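PDB 3BB8: CDP-4-keto-6-deoxy-D-glucose-3-dehydrase, which probably catalyses, with pyridoxal 5'-phosphate as cofactor, the removal of the C3 hydroxyl from CDP-4-keto-6-deoxy-D-glucose during lipopolysaccharide sugar biosynthesis. Local coordinates for residues T122-T127 with P134-V139; T115-F120 with T399-I404; A154-T159 with K391-G396. The protein carries 1 engineered substitution. One frame throughout, in Å; residues are numbered along the deposited sequence.

From the N terminus, 115-120 comes first, following strand 112-115 and opening interaction 2, whose other half, 399-404, lies more than 270 residues later. Within that long span the other two contacts close one after the other. Interaction 1 follows at once, helix segment 122-127 folding back on 134-139 after six intervening residues. Interaction 3 then opens at 154-159 and closes at 391-396, shortly before interaction 2 is completed; no two contacts cross. Strand 393-394 runs parallel to 133-140, which links interactions 1 and 3 through one sheet. Segment 134-139 also reaches helix 399-407, and interactions 1 and 2 both extend to the cofactor.

Interaction 1. Residues T122-T127 with P134-V139; sequences TTVNPT and PVFVDV. With PLP (pyridoxal-5'-phosphate), chain C.
Val124 and Thr127 of helix 121-129 pack on Pro134 and Phe136 of strand 133-140 in a small, buried, apolar contact within the beta-alpha-beta unit formed by strand 112-115, helix 121-129 and strand 133-140. The axes of helix segment 122-127 and strand segment 134-136 come within 9.5 Å at an angle of 137° between their chain directions; the helix segment runs obliquely antiparallel to the strand that follows it. Methyl groups bridge the gap. With CG1 of Val124 anti to its backbone N (chi1 177°), this branch reaches toward the strand, where it lies 4.0 Å from Pro134 CG. The same methyl approaches the far end of the Phe136 ring at a slant, 4.3 Å from CZ. One turn along, Thr127 offers its methyl and not its hydroxyl, CG2 lying 3.7 Å from Pro134 CG, and the two side chains run past one another in opposite senses. The proline ring is thus met by two methyls from successive turns of the helix. Thr115 of strand 112-115 also touches Val124 and Phe136, filling in beside them. At its N-terminal end the helix faces pyridoxal phosphate: Thr122 OG1 is 3.6 Å from PLP C6, while Thr123 OG1 is hydrogen-bonded to Asp191, whose OD1 also bonds the cofactor. Thr122 and Thr123 thus place their OG1 atoms near the cofactor, while Val124 CG1 and Thr127 CG2 rest against the strand; no hydrogen bond joins the two segments, so what they share directly is apolar packing.

Interaction 2. Residues T115-F120 with T399-I404; sequences TVAAGF and TNTDRI. With PLP (pyridoxal-5'-phosphate), chain C.
Ala118 and Thr401 bring the two backbones to 5.4 Å between CA atoms, where the loop 115-120 makes an inverse gamma turn centred on Ala118, with a weak bond of 3.2 Å from Gly119 N to Ala117 O, and presents that turn to helix 399-407. The Thr401 methyl fits against it: CG2 lies 3.8 Å from Ala118 CB and 4.1 Å from Ala117 CB, so it touches both alanines. Beside it, the end of the Ile404 chain brings CD1 to 4.2 Å from Ala118 CB, one helical turn further on. While its methyl packs on the loop, the Thr401 hydroxyl is hydrogen-bonded to Asp138, which also accepts from the backbone N of Asn400. In this aspartate aminotransferase fold the loop leads from strand 112-115 into helix 121-129 and carries Phe120, a cofactor-binding residue. CG of Phe120 is anti to the backbone N (chi1 -167°), and the ring extends across pyridoxal phosphate, CD2 being 3.5 Å from PLP C6. Its face overlies the pyridine off-centre, planes tilted about 27°, PLP C4 3.9 Å from the Phe120 plane. Phe377 meets Phe120 edge-to-face, and Trp247 of the second subunit adds a ring inclined at about 85°.

Interaction 3. Residues A154-T159 with K391-G396; sequences AVSDKT and KYRVVG
The guanidinium of Arg393 is approached at its edge, near its own plane, by the carbonyl oxygen of Ala154, with NH2 3.5 Å from Ala154 O; across these two segments no partner lies squarely over either face. Ser156 OG comes in obliquely, 4.1 Å from Arg393 NH2. The link between these two polar groups is instead made by Glu112 of the neighbouring strand 112-115, whose carboxylate forms a salt bridge with Arg393 NE through OE2 and a hydrogen bond with Ser156 OG through OE1. The arginine chain, bent at chi3 (-54°), sets NH2 beside Ala154 O and NE toward Glu112. Next to this polar patch, Val395 supplies the apolar part of the contact. Its CG2 lies 3.5 Å from Ala154 CA and 3.7 Å from Ala154 CB, resting against both the backbone and the methyl of the alanine. The loop has its own internal bonding. Ser156 to Thr159 form a type I beta turn closed by Thr159 N to Ser156 O, while Thr159 OG1 accepts from Ser156 N over 2.8 Å with an N-H...O angle of 153°. Ser156 OG in turn accepts from Lys158 N at 3.3 Å, an ST turn. That hydroxyl is therefore engaged both by its own turn and by Glu112, which would limit its rotation. The contact lies away from the cofactor, at one end of the central mixed sheet: the turn entering strand 159-165 is joined to strand 393-394 across the intervening strands 112-115 and 133-140, within the predominantly parallel sheet characteristic of the aspartate aminotransferase fold.

Interaction 1. Residues T122-T127 with P134-V139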
ATOM      1  N   THR A 122      -1.524   9.763   9.933  1.00 30.26           N
ATOM      2  CA  THR A 122      -2.129   8.462   9.658  1.00 29.84           C
ATOM      3  C   THR A 122      -2.551   7.634  10.886  1.00 31.35           C
ATOM      4  O   THR A 122      -3.100   6.535  10.756  1.00 30.57           O
ATOM      5  CB  THR A 122      -1.235   7.637   8.722  1.00 30.23           C
ATOM      6  OG1 THR A 122       0.040   7.401   9.328  1.00 27.38           O
ATOM      7  CG2 THR A 122      -1.032   8.397   7.415  1.00 30.44           C
ATOM      8  N   THR A 123      -2.307   8.166  12.079  1.00 30.65           N
ATOM      9  CA  THR A 123      -2.742   7.485  13.306  1.00 29.22           C
ATOM     10  C   THR A 123      -4.236   7.773  13.422  1.00 26.57           C
ATOM     11  O   THR A 123      -5.019   6.940  13.879  1.00 25.88           O
ATOM     12  CB  THR A 123      -2.050   8.070  14.559  1.00 29.55           C
ATOM     13  OG1 THR A 123      -0.670   7.710  14.544  1.00 29.54           O
ATOM     14  CG2 THR A 123      -2.703   7.555  15.853  1.00 28.07           C
ATOM     15  N   VAL A 124      -4.615   8.962  12.962  1.00 26.92           N
ATOM     16  CA  VAL A 124      -5.994   9.441  13.037  1.00 25.05           C
ATOM     17  C   VAL A 124      -6.803   9.346  11.742  1.00 26.26           C
ATOM     18  O   VAL A 124      -8.020   9.130  11.790  1.00 28.27           O
ATOM     19  CB  VAL A 124      -6.008  10.918  13.536  1.00 25.20           C
ATOM     20  CG1 VAL A 124      -7.424  11.477  13.562  1.00 19.50           C
ATOM     21  CG2 VAL A 124      -5.395  10.992  14.940  1.00 27.71           C
ATOM     22  N   ASN A 125      -6.146   9.497  10.593  1.00 22.77           N
ATOM     23  CA  ASN A 125      -6.862   9.462   9.324  1.00 24.07           C
ATOM     24  C   ASN A 125      -7.780   8.257   9.095  1.00 23.78           C
ATOM     25  O   ASN A 125      -8.903   8.420   8.619  1.00 25.81           O
ATOM     26  CB  ASN A 125      -5.873   9.610   8.156  1.00 24.00           C
ATOM     27  CG  ASN A 125      -5.167  10.964   8.161  1.00 25.04           C
ATOM     28  OD1 ASN A 125      -5.490  11.849   8.977  1.00 24.27           O
ATOM     29  ND2 ASN A 125      -4.219  11.143   7.247  1.00 18.31           N
ATOM     30  N   PRO A 126      -7.325   7.036   9.433  1.00 24.05           N
ATOM     31  CA  PRO A 126      -8.187   5.866   9.217  1.00 25.46           C
ATOM     32  C   PRO A 126      -9.577   6.066   9.823  1.00 27.17           C
ATOM     33  O   PRO A 126     -10.577   5.680   9.230  1.00 27.89           O
ATOM     34  CB  PRO A 126      -7.405   4.730   9.882  1.00 25.83           C
ATOM     35  CG  PRO A 126      -5.963   5.150   9.666  1.00 21.64           C
ATOM     36  CD  PRO A 126      -6.030   6.637  10.010  1.00 23.58           C
ATOM     37  N   THR A 127      -9.630   6.675  11.005  1.00 29.28           N
ATOM     38  CA  THR A 127     -10.897   6.945  11.680  1.00 29.97           C
ATOM     39  C   THR A 127     -11.787   7.789  10.784  1.00 29.83           C
ATOM     40  O   THR A 127     -12.951   7.466  10.569  1.00 32.11           O
ATOM     41  CB  THR A 127     -10.675   7.705  13.007  1.00 29.94           C
ATOM     42  OG1 THR A 127     -10.146   6.805  13.989  1.00 30.28           O
ATOM     43  CG2 THR A 127     -11.975   8.302  13.514  1.00 27.37           C
ATOM     44  N   PRO A 134     -13.230  11.628  15.088  1.00 36.25           N
ATOM     45  CA  PRO A 134     -12.115  11.663  16.037  1.00 36.86           C
ATOM     46  C   PRO A 134     -12.471  12.577  17.214  1.00 35.87           C
ATOM     47  O   PRO A 134     -13.067  13.639  17.027  1.00 35.40           O
ATOM     48  CB  PRO A 134     -10.966  12.240  15.210  1.00 35.65           C
ATOM     49  CG  PRO A 134     -11.357  11.930  13.796  1.00 37.89           C
ATOM     50  CD  PRO A 134     -12.830  12.212  13.801  1.00 35.19           C
ATOM     51  N   VAL A 135     -12.123  12.143  18.417  1.00 36.14           N
ATOM     52  CA  VAL A 135     -12.361  12.919  19.632  1.00 38.06           C
ATOM     53  C   VAL A 135     -11.003  13.089  20.318  1.00 37.39           C
ATOM     54  O   VAL A 135     -10.402  12.108  20.752  1.00 39.81           O
ATOM     55  CB  VAL A 135     -13.333  12.185  20.577  1.00 37.45           C
ATOM     56  CG1 VAL A 135     -13.535  12.995  21.850  1.00 38.84           C
ATOM     57  CG2 VAL A 135     -14.668  11.978  19.877  1.00 38.36           C
ATOM     58  N   PHE A 136     -10.518  14.325  20.402  1.00 37.94           N
ATOM     59  CA  PHE A 136      -9.209  14.591  21.002  1.00 39.68           C
ATOM     60  C   PHE A 136      -9.178  15.076  22.456  1.00 40.81           C
ATOM     61  O   PHE A 136     -10.091  15.759  22.919  1.00 41.58           O
ATOM     62  CB  PHE A 136      -8.439  15.636  20.180  1.00 38.02           C
ATOM     63  CG  PHE A 136      -8.393  15.359  18.702  1.00 37.76           C
ATOM     64  CD1 PHE A 136      -9.402  15.825  17.863  1.00 38.60           C
ATOM     65  CD2 PHE A 136      -7.314  14.670  18.142  1.00 35.54           C
ATOM     66  CE1 PHE A 136      -9.341  15.618  16.483  1.00 39.45           C
ATOM     67  CE2 PHE A 136      -7.240  14.454  16.769  1.00 34.96           C
ATOM     68  CZ  PHE A 136      -8.256  14.931  15.934  1.00 38.75           C
ATOM     69  N   VAL A 137      -8.101  14.714  23.154  1.00 42.38           N
ATOM     70  CA  VAL A 137      -7.836  15.157  24.525  1.00 43.42           C
ATOM     71  C   VAL A 137      -6.352  15.529  24.545  1.00 45.25           C
ATOM     72  O   VAL A 137      -5.551  14.952  23.807  1.00 47.23           O
ATOM     73  CB  VAL A 137      -8.107  14.073  25.593  1.00 42.02           C
ATOM     74  CG1 VAL A 137      -9.586  13.773  25.652  1.00 41.16           C
ATOM     75  CG2 VAL A 137      -7.295  12.824  25.302  1.00 42.10           C
ATOM     76  N   ASP A 138      -5.985  16.487  25.386  1.00 46.29           N
ATOM     77  CA  ASP A 138      -4.607  16.959  25.459  1.00 46.45           C
ATOM     78  C   ASP A 138      -3.570  15.928  25.899  1.00 45.41           C
ATOM     79  O   ASP A 138      -3.898  14.901  26.490  1.00 45.57           O
ATOM     80  CB  ASP A 138      -4.546  18.188  26.373  1.00 48.21           C
ATOM     81  CG  ASP A 138      -3.326  19.054  26.114  1.00 48.96           C
ATOM     82  OD1 ASP A 138      -2.977  19.266  24.933  1.00 46.86           O
ATOM     83  OD2 ASP A 138      -2.728  19.538  27.094  1.00 52.63           O
ATOM     84  N   VAL A 139      -2.311  16.210  25.583  1.00 45.12           N
ATOM     85  CA  VAL A 139      -1.207  15.334  25.959  1.00 45.79           C
ATOM     86  C   VAL A 139      -0.443  15.960  27.127  1.00 46.96           C
ATOM     87  O   VAL A 139      -0.804  17.034  27.622  1.00 47.75           O
ATOM     88  CB  VAL A 139      -0.219  15.135  24.794  1.00 44.84           C
ATOM     89  CG1 VAL A 139      -0.914  14.446  23.628  1.00 43.78           C
ATOM     90  CG2 VAL A 139       0.345  16.478  24.366  1.00 44.51           C
TER
HETATM   91  N1  PLP C 500       2.299   6.594  13.116  1.00 36.22           N
HETATM   92  C2  PLP C 500       3.461   7.130  13.647  1.00 38.72           C
HETATM   93  C2A PLP C 500       3.409   7.650  15.078  1.00 34.87           C
HETATM   94  C3  PLP C 500       4.648   7.175  12.857  1.00 37.58           C
HETATM   95  O3  PLP C 500       5.801   7.692  13.334  1.00 42.26           O
HETATM   96  C4  PLP C 500       4.638   6.653  11.494  1.00 38.87           C
HETATM   97  C4A PLP C 500       5.978   6.699  10.681  1.00 40.82           C
HETATM   98  C5  PLP C 500       3.401   6.123  10.999  1.00 36.77           C
HETATM   99  C6  PLP C 500       2.237   6.111  11.860  1.00 36.10           C
HETATM  100  C5A PLP C 500       3.151   5.539   9.642  1.00 33.12           C
HETATM  101  O4P PLP C 500       4.207   4.862   9.123  1.00 28.67           O
HETATM  102  P   PLP C 500       4.705   4.940   7.597  1.00 28.86           P
HETATM  103  O1P PLP C 500       5.543   3.698   7.377  1.00 27.71           O
HETATM  104  O2P PLP C 500       5.614   6.302   7.516  1.00 30.42           O
HETATM  105  O3P PLP C 500       3.500   5.028   6.653  1.00 26.52           O

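Interaction 2. Residues T115-F120 with T399-I404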
ATOM      1  N   THR A 115      -8.612   9.931  20.610  1.00 37.16           N
ATOM      2  CA  THR A 115      -7.195   9.966  20.257  1.00 36.85           C
ATOM      3  C   THR A 115      -6.635  11.329  20.668  1.00 36.23           C
ATOM      4  O   THR A 115      -7.336  12.112  21.306  1.00 38.40           O
ATOM      5  CB  THR A 115      -7.015   9.736  18.726  1.00 35.62           C
ATOM      6  OG1 THR A 115      -5.626   9.599  18.416  1.00 37.38           O
ATOM      7  CG2 THR A 115      -7.587  10.900  17.935  1.00 34.66           C
ATOM      8  N   VAL A 116      -5.386  11.619  20.324  1.00 34.10           N
ATOM      9  CA  VAL A 116      -4.806  12.916  20.673  1.00 33.51           C
ATOM     10  C   VAL A 116      -4.438  13.665  19.401  1.00 34.64           C
ATOM     11  O   VAL A 116      -4.245  13.049  18.351  1.00 36.30           O
ATOM     12  CB  VAL A 116      -3.553  12.763  21.573  1.00 32.00           C
ATOM     13  CG1 VAL A 116      -3.937  12.050  22.864  1.00 31.92           C
ATOM     14  CG2 VAL A 116      -2.452  11.998  20.845  1.00 32.90           C
ATOM     15  N   ALA A 117      -4.366  14.992  19.487  1.00 34.56           N
ATOM     16  CA  ALA A 117      -4.031  15.817  18.331  1.00 33.38           C
ATOM     17  C   ALA A 117      -2.518  16.023  18.162  1.00 34.36           C
ATOM     18  O   ALA A 117      -2.048  16.479  17.114  1.00 34.12           O
ATOM     19  CB  ALA A 117      -4.739  17.157  18.436  1.00 34.83           C
ATOM     20  N   ALA A 118      -1.751  15.689  19.190  1.00 33.17           N
ATOM     21  CA  ALA A 118      -0.306  15.828  19.102  1.00 35.05           C
ATOM     22  C   ALA A 118       0.278  14.508  18.611  1.00 35.05           C
ATOM     23  O   ALA A 118       0.812  13.731  19.394  1.00 36.93           O
ATOM     24  CB  ALA A 118       0.279  16.192  20.467  1.00 34.95           C
ATOM     25  N   GLY A 119       0.173  14.247  17.315  1.00 33.72           N
ATOM     26  CA  GLY A 119       0.704  13.004  16.796  1.00 33.71           C
ATOM     27  C   GLY A 119       0.977  12.980  15.305  1.00 32.55           C
ATOM     28  O   GLY A 119       1.257  14.007  14.679  1.00 32.54           O
ATOM     29  N   PHE A 120       0.904  11.788  14.734  1.00 29.98           N
ATOM     30  CA  PHE A 120       1.150  11.619  13.314  1.00 28.03           C
ATOM     31  C   PHE A 120      -0.191  11.492  12.595  1.00 26.57           C
ATOM     32  O   PHE A 120      -1.102  10.826  13.090  1.00 25.88           O
ATOM     33  CB  PHE A 120       2.001  10.372  13.072  1.00 28.87           C
ATOM     34  CG  PHE A 120       2.551  10.297  11.685  1.00 30.34           C
ATOM     35  CD1 PHE A 120       3.584  11.142  11.296  1.00 28.82           C
ATOM     36  CD2 PHE A 120       1.979   9.453  10.737  1.00 27.98           C
ATOM     37  CE1 PHE A 120       4.038  11.157   9.980  1.00 29.71           C
ATOM     38  CE2 PHE A 120       2.425   9.463   9.420  1.00 28.26           C
ATOM     39  CZ  PHE A 120       3.454  10.318   9.042  1.00 29.21           C
ATOM     40  N   THR A 399      -3.923  22.775  25.301  1.00 46.03           N
ATOM     41  CA  THR A 399      -2.824  23.645  25.733  1.00 45.06           C
ATOM     42  C   THR A 399      -1.436  23.052  25.498  1.00 43.03           C
ATOM     43  O   THR A 399      -0.591  23.673  24.852  1.00 43.13           O
ATOM     44  CB  THR A 399      -2.970  23.998  27.234  1.00 46.64           C
ATOM     45  OG1 THR A 399      -4.190  24.728  27.431  1.00 48.60           O
ATOM     46  CG2 THR A 399      -1.791  24.841  27.718  1.00 45.93           C
ATOM     47  N   ASN A 400      -1.197  21.851  26.015  1.00 41.64           N
ATOM     48  CA  ASN A 400       0.102  21.211  25.840  1.00 40.43           C
ATOM     49  C   ASN A 400       0.387  20.875  24.385  1.00 39.25           C
ATOM     50  O   ASN A 400       1.538  20.951  23.941  1.00 39.15           O
ATOM     51  CB  ASN A 400       0.192  19.958  26.708  1.00 42.19           C
ATOM     52  CG  ASN A 400       0.377  20.291  28.181  1.00 43.64           C
ATOM     53  OD1 ASN A 400       0.355  19.414  29.045  1.00 44.80           O
ATOM     54  ND2 ASN A 400       0.571  21.569  28.467  1.00 42.60           N
ATOM     55  N   THR A 401      -0.665  20.519  23.646  1.00 36.10           N
ATOM     56  CA  THR A 401      -0.537  20.181  22.233  1.00 34.70           C
ATOM     57  C   THR A 401      -0.058  21.406  21.479  1.00 35.18           C
ATOM     58  O   THR A 401       0.848  21.322  20.657  1.00 34.51           O
ATOM     59  CB  THR A 401      -1.891  19.742  21.623  1.00 33.58           C
ATOM     60  OG1 THR A 401      -2.388  18.602  22.332  1.00 33.11           O
ATOM     61  CG2 THR A 401      -1.727  19.392  20.157  1.00 31.19           C
ATOM     62  N   ASP A 402      -0.685  22.546  21.756  1.00 37.52           N
ATOM     63  CA  ASP A 402      -0.296  23.796  21.107  1.00 39.64           C
ATOM     64  C   ASP A 402       1.138  24.140  21.483  1.00 39.56           C
ATOM     65  O   ASP A 402       1.918  24.618  20.654  1.00 40.39           O
ATOM     66  CB  ASP A 402      -1.221  24.941  21.537  1.00 41.68           C
ATOM     67  CG  ASP A 402      -2.501  24.985  20.735  1.00 43.85           C
ATOM     68  OD1 ASP A 402      -2.420  24.841  19.498  1.00 44.94           O
ATOM     69  OD2 ASP A 402      -3.579  25.175  21.335  1.00 45.15           O
ATOM     70  N   ARG A 403       1.488  23.891  22.738  1.00 39.11           N
ATOM     71  CA  ARG A 403       2.838  24.193  23.185  1.00 41.81           C
ATOM     72  C   ARG A 403       3.823  23.337  22.393  1.00 41.10           C
ATOM     73  O   ARG A 403       4.907  23.796  22.024  1.00 41.30           O
ATOM     74  CB  ARG A 403       2.985  23.914  24.684  1.00 42.63           C
ATOM     75  CG  ARG A 403       4.146  24.661  25.310  1.00 45.15           C
ATOM     76  CD  ARG A 403       4.435  24.192  26.716  1.00 46.49           C
ATOM     77  NE  ARG A 403       5.653  24.809  27.232  1.00 46.50           N
ATOM     78  CZ  ARG A 403       6.426  24.264  28.165  1.00 47.12           C
ATOM     79  NH1 ARG A 403       6.111  23.084  28.690  1.00 43.18           N
ATOM     80  NH2 ARG A 403       7.516  24.902  28.572  1.00 45.86           N
ATOM     81  N   ILE A 404       3.435  22.093  22.119  1.00 38.71           N
ATOM     82  CA  ILE A 404       4.302  21.190  21.376  1.00 36.84           C
ATOM     83  C   ILE A 404       4.438  21.675  19.950  1.00 36.36           C
ATOM     84  O   ILE A 404       5.525  21.666  19.377  1.00 33.57           O
ATOM     85  CB  ILE A 404       3.745  19.740  21.379  1.00 37.42           C
ATOM     86  CG1 ILE A 404       3.807  19.168  22.802  1.00 36.80           C
ATOM     87  CG2 ILE A 404       4.545  18.869  20.425  1.00 34.44           C
ATOM     88  CD1 ILE A 404       3.271  17.761  22.928  1.00 38.00           C
TER
HETATM   89  N1  PLP C 500       2.299   6.594  13.116  1.00 36.22           N
HETATM   90  C2  PLP C 500       3.461   7.130  13.647  1.00 38.72           C
HETATM   91  C2A PLP C 500       3.409   7.650  15.078  1.00 34.87           C
HETATM   92  C3  PLP C 500       4.648   7.175  12.857  1.00 37.58           C
HETATM   93  O3  PLP C 500       5.801   7.692  13.334  1.00 42.26           O
HETATM   94  C4  PLP C 500       4.638   6.653  11.494  1.00 38.87           C
HETATM   95  C4A PLP C 500       5.978   6.699  10.681  1.00 40.82           C
HETATM   96  C5  PLP C 500       3.401   6.123  10.999  1.00 36.77           C
HETATM   97  C6  PLP C 500       2.237   6.111  11.860  1.00 36.10           C
HETATM   98  C5A PLP C 500       3.151   5.539   9.642  1.00 33.12           C
HETATM   99  O4P PLP C 500       4.207   4.862   9.123  1.00 28.67           O
HETATM  100  P   PLP C 500       4.705   4.940   7.597  1.00 28.86           P
HETATM  101  O1P PLP C 500       5.543   3.698   7.377  1.00 27.71           O
HETATM  102  O2P PLP C 500       5.614   6.302   7.516  1.00 30.42           O
HETATM  103  O3P PLP C 500       3.500   5.028   6.653  1.00 26.52           O

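Interaction 3. Residues A154-T159 with K391-G396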
ATOM      1  N   ALA A 154     -13.977  12.256  27.787  1.00 54.12           N
ATOM      2  CA  ALA A 154     -14.188  12.317  26.342  1.00 54.00           C
ATOM      3  C   ALA A 154     -15.083  11.173  25.856  1.00 54.24           C
ATOM      4  O   ALA A 154     -15.517  11.154  24.702  1.00 54.12           O
ATOM      5  CB  ALA A 154     -12.849  12.281  25.616  1.00 52.27           C
ATOM      6  N   VAL A 155     -15.360  10.223  26.743  1.00 54.22           N
ATOM      7  CA  VAL A 155     -16.202   9.088  26.396  1.00 54.19           C
ATOM      8  C   VAL A 155     -17.677   9.473  26.372  1.00 55.51           C
ATOM      9  O   VAL A 155     -18.142  10.259  27.202  1.00 55.39           O
ATOM     10  CB  VAL A 155     -16.022   7.940  27.392  1.00 52.74           C
ATOM     11  CG1 VAL A 155     -16.867   6.751  26.965  1.00 53.40           C
ATOM     12  CG2 VAL A 155     -14.556   7.556  27.478  1.00 50.72           C
ATOM     13  N   SER A 156     -18.403   8.924  25.404  1.00 56.21           N
ATOM     14  CA  SER A 156     -19.829   9.188  25.275  1.00 57.34           C
ATOM     15  C   SER A 156     -20.538   7.955  24.729  1.00 58.39           C
ATOM     16  O   SER A 156     -19.933   6.893  24.566  1.00 57.67           O
ATOM     17  CB  SER A 156     -20.085  10.379  24.343  1.00 57.20           C
ATOM     18  OG  SER A 156     -19.836  10.048  22.991  1.00 56.05           O
ATOM     19  N   ASP A 157     -21.827   8.107  24.456  1.00 59.03           N
ATOM     20  CA  ASP A 157     -22.641   7.021  23.934  1.00 60.33           C
ATOM     21  C   ASP A 157     -22.179   6.579  22.546  1.00 59.14           C
ATOM     22  O   ASP A 157     -22.487   5.470  22.109  1.00 59.13           O
ATOM     23  CB  ASP A 157     -24.106   7.460  23.886  1.00 64.58           C
ATOM     24  CG  ASP A 157     -24.291   8.808  23.198  1.00 69.34           C
ATOM     25  OD1 ASP A 157     -23.607   9.783  23.596  1.00 72.25           O
ATOM     26  OD2 ASP A 157     -25.123   8.897  22.265  1.00 71.85           O
ATOM     27  N   LYS A 158     -21.437   7.442  21.859  1.00 57.02           N
ATOM     28  CA  LYS A 158     -20.949   7.132  20.521  1.00 54.49           C
ATOM     29  C   LYS A 158     -19.510   6.631  20.485  1.00 52.86           C
ATOM     30  O   LYS A 158     -19.003   6.263  19.429  1.00 52.63           O
ATOM     31  CB  LYS A 158     -21.083   8.359  19.626  1.00 53.83           C
ATOM     32  CG  LYS A 158     -22.519   8.761  19.376  1.00 56.04           C
ATOM     33  CD  LYS A 158     -22.600   9.987  18.491  1.00 57.37           C
ATOM     34  CE  LYS A 158     -24.040  10.315  18.125  1.00 58.47           C
ATOM     35  NZ  LYS A 158     -24.105  11.527  17.258  1.00 59.05           N
ATOM     36  N   THR A 159     -18.851   6.608  21.637  1.00 50.79           N
ATOM     37  CA  THR A 159     -17.472   6.154  21.694  1.00 49.72           C
ATOM     38  C   THR A 159     -17.406   4.645  21.547  1.00 49.50           C
ATOM     39  O   THR A 159     -18.057   3.917  22.293  1.00 49.90           O
ATOM     40  CB  THR A 159     -16.805   6.547  23.023  1.00 49.18           C
ATOM     41  OG1 THR A 159     -16.958   7.956  23.237  1.00 47.40           O
ATOM     42  CG2 THR A 159     -15.322   6.203  22.990  1.00 48.91           C
ATOM     43  N   LYS A 391     -14.847  16.638  10.502  1.00 44.55           N
ATOM     44  CA  LYS A 391     -15.737  16.649  11.647  1.00 46.57           C
ATOM     45  C   LYS A 391     -15.044  15.973  12.819  1.00 45.89           C
ATOM     46  O   LYS A 391     -14.675  14.801  12.740  1.00 45.05           O
ATOM     47  CB  LYS A 391     -17.053  15.921  11.343  1.00 48.63           C
ATOM     48  CG  LYS A 391     -17.927  15.764  12.586  1.00 52.64           C
ATOM     49  CD  LYS A 391     -19.380  15.392  12.284  1.00 57.05           C
ATOM     50  CE  LYS A 391     -20.208  15.397  13.579  1.00 57.80           C
ATOM     51  NZ  LYS A 391     -21.662  15.135  13.371  1.00 58.90           N
ATOM     52  N   TYR A 392     -14.869  16.715  13.905  1.00 45.09           N
ATOM     53  CA  TYR A 392     -14.223  16.173  15.092  1.00 44.76           C
ATOM     54  C   TYR A 392     -14.697  16.856  16.364  1.00 44.26           C
ATOM     55  O   TYR A 392     -15.405  17.857  16.318  1.00 44.86           O
ATOM     56  CB  TYR A 392     -12.705  16.333  14.992  1.00 41.93           C
ATOM     57  CG  TYR A 392     -12.239  17.769  14.951  1.00 41.12           C
ATOM     58  CD1 TYR A 392     -12.068  18.435  13.737  1.00 41.12           C
ATOM     59  CD2 TYR A 392     -11.942  18.459  16.126  1.00 41.43           C
ATOM     60  CE1 TYR A 392     -11.606  19.751  13.694  1.00 39.90           C
ATOM     61  CE2 TYR A 392     -11.482  19.773  16.095  1.00 39.30           C
ATOM     62  CZ  TYR A 392     -11.316  20.410  14.880  1.00 41.26           C
ATOM     63  OH  TYR A 392     -10.853  21.707  14.851  1.00 44.21           O
ATOM     64  N   ARG A 393     -14.302  16.302  17.501  1.00 44.88           N
ATOM     65  CA  ARG A 393     -14.648  16.878  18.789  1.00 47.77           C
ATOM     66  C   ARG A 393     -13.399  16.923  19.646  1.00 47.94           C
ATOM     67  O   ARG A 393     -12.520  16.067  19.526  1.00 46.65           O
ATOM     68  CB  ARG A 393     -15.708  16.051  19.523  1.00 47.49           C
ATOM     69  CG  ARG A 393     -17.077  16.049  18.884  1.00 50.30           C
ATOM     70  CD  ARG A 393     -18.163  15.690  19.908  1.00 50.95           C
ATOM     71  NE  ARG A 393     -17.915  14.430  20.612  1.00 49.86           N
ATOM     72  CZ  ARG A 393     -17.452  14.336  21.856  1.00 49.44           C
ATOM     73  NH1 ARG A 393     -17.174  15.432  22.556  1.00 49.85           N
ATOM     74  NH2 ARG A 393     -17.285  13.141  22.410  1.00 48.36           N
ATOM     75  N   VAL A 394     -13.324  17.933  20.505  1.00 48.71           N
ATOM     76  CA  VAL A 394     -12.202  18.080  21.416  1.00 48.87           C
ATOM     77  C   VAL A 394     -12.744  18.371  22.815  1.00 50.13           C
ATOM     78  O   VAL A 394     -13.454  19.352  23.033  1.00 48.59           O
ATOM     79  CB  VAL A 394     -11.247  19.204  20.957  1.00 47.81           C
ATOM     80  CG1 VAL A 394     -12.031  20.431  20.590  1.00 50.42           C
ATOM     81  CG2 VAL A 394     -10.250  19.525  22.060  1.00 47.99           C
ATOM     82  N   VAL A 395     -12.428  17.482  23.751  1.00 51.43           N
ATOM     83  CA  VAL A 395     -12.871  17.622  25.128  1.00 53.46           C
ATOM     84  C   VAL A 395     -11.784  18.298  25.952  1.00 54.03           C
ATOM     85  O   VAL A 395     -10.684  17.773  26.087  1.00 54.81           O
ATOM     86  CB  VAL A 395     -13.182  16.253  25.747  1.00 54.06           C
ATOM     87  CG1 VAL A 395     -13.574  16.420  27.204  1.00 55.02           C
ATOM     88  CG2 VAL A 395     -14.303  15.574  24.964  1.00 55.09           C
ATOM     89  N   GLY A 396     -12.106  19.460  26.509  1.00 54.93           N
ATOM     90  CA  GLY A 396     -11.132  20.193  27.299  1.00 54.28           C
ATOM     91  C   GLY A 396     -10.310  21.068  26.377  1.00 53.09           C
ATOM     92  O   GLY A 396     -10.770  21.419  25.292  1.00 53.72           O
TER